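Local coordinates for protein ferritin (Ulva pertusa, PDB 3VNX) that probably oxidises iron(II) and stores the resulting mineral inside a hollow shell of 24 helical subunits, as ferritins of this family do, at residues H62-F65 with N69-L72; A147-H152 with A156-V161. One frame throughout, in Å; residues are numbered along the deposited sequence.

Interaction 1. Residues H62-F65 with N69-L72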
loop_
_atom_site.group_PDB
_atom_site.type_symbol
_atom_site.label_atom_id
_atom_site.label_comp_id
_atom_site.label_asym_id
_atom_site.label_seq_id
_atom_site.Cartn_x
_atom_site.Cartn_y
_atom_site.Cartn_z
ATOM N N HIS A 62 -33.344 -32.035 17.749
ATOM C CA HIS A 62 -32.789 -30.740 18.080
ATOM C C HIS A 62 -33.548 -30.104 19.245
ATOM O O HIS A 62 -32.943 -29.604 20.211
ATOM C CB HIS A 62 -32.828 -29.814 16.869
ATOM C CG HIS A 62 -32.757 -28.370 17.236
ATOM N ND1 HIS A 62 -31.577 -27.750 17.595
ATOM C CD2 HIS A 62 -33.725 -27.426 17.337
ATOM C CE1 HIS A 62 -31.820 -26.483 17.883
ATOM N NE2 HIS A 62 -33.116 -26.261 17.734
ATOM N N SER A 63 -34.876 -30.106 19.149
ATOM C CA SER A 63 -35.677 -29.468 20.189
ATOM C C SER A 63 -35.506 -30.179 21.517
ATOM O O SER A 63 -35.569 -29.560 22.580
ATOM C CB SER A 63 -37.150 -29.400 19.793
ATOM O OG SER A 63 -37.361 -28.315 18.906
ATOM N N TYR A 64 -35.276 -31.483 21.458
ATOM C CA TYR A 64 -35.065 -32.219 22.691
ATOM C C TYR A 64 -33.793 -31.714 23.407
ATOM O O TYR A 64 -33.835 -31.358 24.589
ATOM C CB TYR A 64 -35.054 -33.745 22.462
ATOM C CG TYR A 64 -34.748 -34.489 23.736
ATOM C CD1 TYR A 64 -35.756 -34.759 24.669
ATOM C CD2 TYR A 64 -33.441 -34.879 24.042
ATOM C CE1 TYR A 64 -35.478 -35.413 25.853
ATOM C CE2 TYR A 64 -33.153 -35.537 25.233
ATOM C CZ TYR A 64 -34.173 -35.801 26.134
ATOM O OH TYR A 64 -33.889 -36.451 27.318
ATOM N N PHE A 65 -32.678 -31.644 22.682
ATOM C CA PHE A 65 -31.419 -31.213 23.288
ATOM C C PHE A 65 -31.367 -29.716 23.604
ATOM O O PHE A 65 -30.572 -29.278 24.446
ATOM C CB PHE A 65 -30.223 -31.663 22.447
ATOM C CG PHE A 65 -30.056 -33.146 22.419
ATOM C CD1 PHE A 65 -29.450 -33.808 23.483
ATOM C CD2 PHE A 65 -30.555 -33.894 21.361
ATOM C CE1 PHE A 65 -29.311 -35.198 23.482
ATOM C CE2 PHE A 65 -30.424 -35.271 21.347
ATOM C CZ PHE A 65 -29.799 -35.930 22.416
ATOM N N ASN A 69 -33.234 -28.244 30.625
ATOM C CA ASN A 69 -32.823 -29.237 31.619
ATOM C C ASN A 69 -31.990 -30.362 31.008
ATOM O O ASN A 69 -31.345 -31.146 31.726
ATOM C CB ASN A 69 -34.039 -29.806 32.337
ATOM C CG ASN A 69 -35.090 -30.281 31.373
ATOM O OD1 ASN A 69 -35.613 -29.497 30.579
ATOM N ND2 ASN A 69 -35.393 -31.566 31.413
ATOM N N VAL A 70 -32.015 -30.438 29.678
ATOM C CA VAL A 70 -31.135 -31.337 28.942
ATOM C C VAL A 70 -29.750 -30.685 28.776
ATOM O O VAL A 70 -28.718 -31.337 28.987
ATOM C CB VAL A 70 -31.756 -31.754 27.599
ATOM C CG1 VAL A 70 -30.811 -32.671 26.814
ATOM C CG2 VAL A 70 -33.093 -32.444 27.840
ATOM N N GLY A 71 -29.733 -29.393 28.452
ATOM C CA GLY A 71 -28.501 -28.616 28.461
ATOM C C GLY A 71 -27.395 -29.227 27.611
ATOM O O GLY A 71 -26.285 -29.415 28.086
ATOM N N LEU A 72 -27.705 -29.547 26.355
ATOM C CA LEU A 72 -26.725 -30.100 25.421
ATOM C C LEU A 72 -26.833 -29.380 24.072
ATOM O O LEU A 72 -27.198 -29.985 23.058
ATOM C CB LEU A 72 -26.934 -31.609 25.245
ATOM C CG LEU A 72 -26.447 -32.501 26.391
ATOM C CD1 LEU A 72 -26.802 -33.977 26.123
ATOM C CD2 LEU A 72 -24.946 -32.314 26.619
HETATM O O HOH W 1 -29.883 -27.143 25.903
#
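Phe65, close to the end of helix 38-66, and Leu72, the N-cap residue of helix 73-99, bring their CA atoms to 5.3 Å as the chain turns back on itself. The backbone link is loose: Leu72 N points to Phe65 O over 3.5 Å, a weak hydrogen bond, and a water reinforces it. That water donates to Phe65 O at 2.7 Å and accepts, weakly, from Leu72 N, giving the carbonyl two donors. Gly71 helps make the turn, its positive phi of 55° placing it in the left-handed helical region. The side chains illustrate how a helix end and the loop after it pack together. Val70 points into the helix end and divides its two methyls between two rings. Val70 CG2 sits over one face of the Tyr64 ring, offset toward the rim, in a CH-pi contact 4.2 Å from the ring centroid and 22° off the normal, while also touching Tyr64 O; Val70 CG1 meets Phe65 CD1 obliquely. This is the connection between the first two long helices of the ferritin four-helix bundle, and helix 123-151 closes over it through Glu123 and Ala127. Tyr64 reaches the valine because its ring swings anti to the backbone N (chi1 176°), which also lays CD2 over the centre of the Phe65 ring. With an alanine here, Val70 CG2 would probably lose the ring face on which it rests, and a gap would open between the helix end and the loop. Leu72 comes at the Phe65 ring from its edge, with Leu72 CD1 3.7 Å from Phe65 CD1. Val70 O accepts a hydrogen bond from Arg185 NH2 of a neighbouring subunit, and Asn69 ND2 donates to Val27 O of a different one.

Interaction 2. Residues A147-H152 with A156-V161. With CA (calcium ion), chain B.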
loop_
_atom_site.group_PDB
_atom_site.type_symbol
_atom_site.label_atom_id
_atom_site.label_comp_id
_atom_site.label_asym_id
_atom_site.label_seq_id
_atom_site.Cartn_x
_atom_site.Cartn_y
_atom_site.Cartn_z
ATOM N N ALA A 147 -31.406 -49.477 -7.214
ATOM C CA ALA A 147 -31.815 -50.771 -7.764
ATOM C C ALA A 147 -32.916 -50.571 -8.789
ATOM O O ALA A 147 -32.863 -51.131 -9.894
ATOM C CB ALA A 147 -32.285 -51.711 -6.667
ATOM N N ILE A 148 -33.914 -49.770 -8.431
ATOM C CA ILE A 148 -34.987 -49.473 -9.370
ATOM C C ILE A 148 -34.440 -48.777 -10.615
ATOM O O ILE A 148 -34.737 -49.173 -11.747
ATOM C CB ILE A 148 -36.095 -48.624 -8.730
ATOM C CG1 ILE A 148 -36.765 -49.393 -7.584
ATOM C CG2 ILE A 148 -37.150 -48.254 -9.770
ATOM C CD1 ILE A 148 -37.893 -48.616 -6.896
ATOM N N ALA A 149 -33.639 -47.737 -10.401
ATOM C CA ALA A 149 -32.932 -47.061 -11.490
ATOM C C ALA A 149 -32.201 -48.054 -12.390
ATOM O O ALA A 149 -32.278 -47.962 -13.618
ATOM C CB ALA A 149 -31.943 -46.022 -10.928
ATOM N N ASP A 150 -31.478 -48.989 -11.772
ATOM C CA ASP A 150 -30.741 -50.015 -12.513
ATOM C C ASP A 150 -31.690 -50.946 -13.280
ATOM O O ASP A 150 -31.466 -51.247 -14.461
ATOM C CB ASP A 150 -29.852 -50.840 -11.570
ATOM C CG ASP A 150 -28.903 -51.773 -12.326
ATOM O OD1 ASP A 150 -28.598 -51.501 -13.509
ATOM O OD2 ASP A 150 -28.459 -52.780 -11.739
ATOM N N LYS A 151 -32.742 -51.393 -12.594
ATOM C CA LYS A 151 -33.763 -52.244 -13.190
ATOM C C LYS A 151 -34.204 -51.700 -14.553
ATOM O O LYS A 151 -34.196 -52.425 -15.555
ATOM C CB LYS A 151 -34.953 -52.361 -12.230
ATOM C CG LYS A 151 -36.151 -53.088 -12.783
ATOM C CD LYS A 151 -37.005 -53.664 -11.664
ATOM C CE LYS A 151 -37.752 -52.580 -10.905
ATOM N NZ LYS A 151 -38.526 -53.128 -9.738
ATOM N N HIS A 152 -34.561 -50.417 -14.595
ATOM C CA HIS A 152 -35.087 -49.830 -15.826
ATOM C C HIS A 152 -33.977 -49.252 -16.722
ATOM O O HIS A 152 -34.238 -48.532 -17.701
ATOM C CB HIS A 152 -36.193 -48.805 -15.509
ATOM C CG HIS A 152 -37.388 -49.405 -14.826
ATOM N ND1 HIS A 152 -38.455 -49.932 -15.522
ATOM C CD2 HIS A 152 -37.674 -49.574 -13.514
ATOM C CE1 HIS A 152 -39.356 -50.386 -14.665
ATOM N NE2 HIS A 152 -38.905 -50.186 -13.440
ATOM N N ALA A 156 -28.316 -42.591 -16.483
ATOM C CA ALA A 156 -28.226 -41.208 -16.018
ATOM C C ALA A 156 -28.674 -41.088 -14.572
ATOM O O ALA A 156 -27.992 -40.463 -13.757
ATOM C CB ALA A 156 -29.042 -40.267 -16.908
ATOM N N LEU A 157 -29.828 -41.674 -14.257
ATOM C CA LEU A 157 -30.332 -41.630 -12.891
ATOM C C LEU A 157 -29.429 -42.430 -11.933
ATOM O O LEU A 157 -29.199 -42.022 -10.785
ATOM C CB LEU A 157 -31.779 -42.122 -12.839
ATOM C CG LEU A 157 -32.374 -42.380 -11.447
ATOM C CD1 LEU A 157 -32.597 -41.090 -10.676
ATOM C CD2 LEU A 157 -33.682 -43.144 -11.581
ATOM N N CYS A 158 -28.896 -43.556 -12.403
ATOM C CA CYS A 158 -27.983 -44.338 -11.567
ATOM C C CYS A 158 -26.789 -43.498 -11.165
ATOM O O CYS A 158 -26.461 -43.394 -9.979
ATOM C CB CYS A 158 -27.493 -45.595 -12.294
ATOM S SG CYS A 158 -28.793 -46.830 -12.528
ATOM N N ASP A 159 -26.149 -42.901 -12.170
ATOM C CA ASP A 159 -24.983 -42.062 -11.952
ATOM C C ASP A 159 -25.322 -40.959 -10.959
ATOM O O ASP A 159 -24.559 -40.686 -10.026
ATOM C CB ASP A 159 -24.506 -41.462 -13.275
ATOM C CG ASP A 159 -23.302 -40.546 -13.103
ATOM O OD1 ASP A 159 -22.220 -41.038 -12.704
ATOM O OD2 ASP A 159 -23.443 -39.329 -13.370
ATOM N N PHE A 160 -26.486 -40.348 -11.153
ATOM C CA PHE A 160 -26.929 -39.287 -10.269
ATOM C C PHE A 160 -27.050 -39.764 -8.834
ATOM O O PHE A 160 -26.595 -39.087 -7.909
ATOM C CB PHE A 160 -28.260 -38.677 -10.712
ATOM C CG PHE A 160 -28.890 -37.834 -9.647
ATOM C CD1 PHE A 160 -28.341 -36.601 -9.310
ATOM C CD2 PHE A 160 -29.985 -38.292 -8.934
ATOM C CE1 PHE A 160 -28.890 -35.826 -8.292
ATOM C CE2 PHE A 160 -30.543 -37.526 -7.915
ATOM C CZ PHE A 160 -29.994 -36.292 -7.595
ATOM N N VAL A 161 -27.670 -40.926 -8.650
ATOM C CA VAL A 161 -27.943 -41.432 -7.314
ATOM C C VAL A 161 -26.669 -41.892 -6.628
ATOM O O VAL A 161 -26.470 -41.644 -5.434
ATOM C CB VAL A 161 -28.969 -42.605 -7.332
ATOM C CG1 VAL A 161 -28.982 -43.342 -5.993
ATOM C CG2 VAL A 161 -30.356 -42.096 -7.670
HETATM CA CA CA B . -21.498 -43.628 -12.966
#
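Asp159 OD1 holds a calcium ion at 2.7 Å, one residue along helix 155-201 from Cys158, whose sulfur meets Ala149 and Asp150 of helix 123-151. Asp159 lies on a different side of the helix from Leu157 and Cys158, and its extended side chain (chi1 179°) reaches the ion; neighbouring positions on one helical turn thus serve an ion and a helix interface. The axes of 147-151 and 156-161 run nearly antiparallel, at 159°, and come within 8.7 Å. The small side chains of Ala149 and Cys158 are consistent with this spacing; their CA atoms are 5.6 Å apart. The methyl of Ala149 lodges between two side chains, with Ala149 CB 3.4 Å from Leu157 CD2, a tight apolar contact, and 3.6 Å from Cys158 SG. The sulfur of Cys158 lies along the alanine backbone, and Cys158 SG continues to Asp150 N at 3.5 Å, a van der Waals approach to the peptide. Leu157 also reaches Cys40 and Ile44 of helix 38-66 and Tyr96 of helix 73-99. Asp150 turns its carboxylate to Lys153 in the loop, a salt bridge across the start of the turn. A second calcium ion lies about 4 Å from the Cys158 side chain, and Asp159 packs on Gly163 of a neighbouring subunit. Together these features are consistent with the ferritin three-fold channel, the acidic passage for metal ions, built here upon the short turn between two antiparallel long helices, the last two of the bundle.

How the interactions relate
Interactions 1 and 2 occupy opposite sides of the chain's centre, 40 Å apart between centres and about 25 Å between nearest atoms. Both are chain reversals within one ferritin bundle: 62-65 with 69-72 joins the first pair of long helices, 147-152 with 156-161 the last. Helix 155-201 ties them together, since it begins at interaction 2 and its distant residues Val192 and Asp196 return to touch Leu72 of interaction 1. Both adjoin neighbouring subunits, but calcium ions are found beside interaction 2, at a probable channel. In this family the iron-oxidising centre lies inside the bundle, thus probably between these two ends.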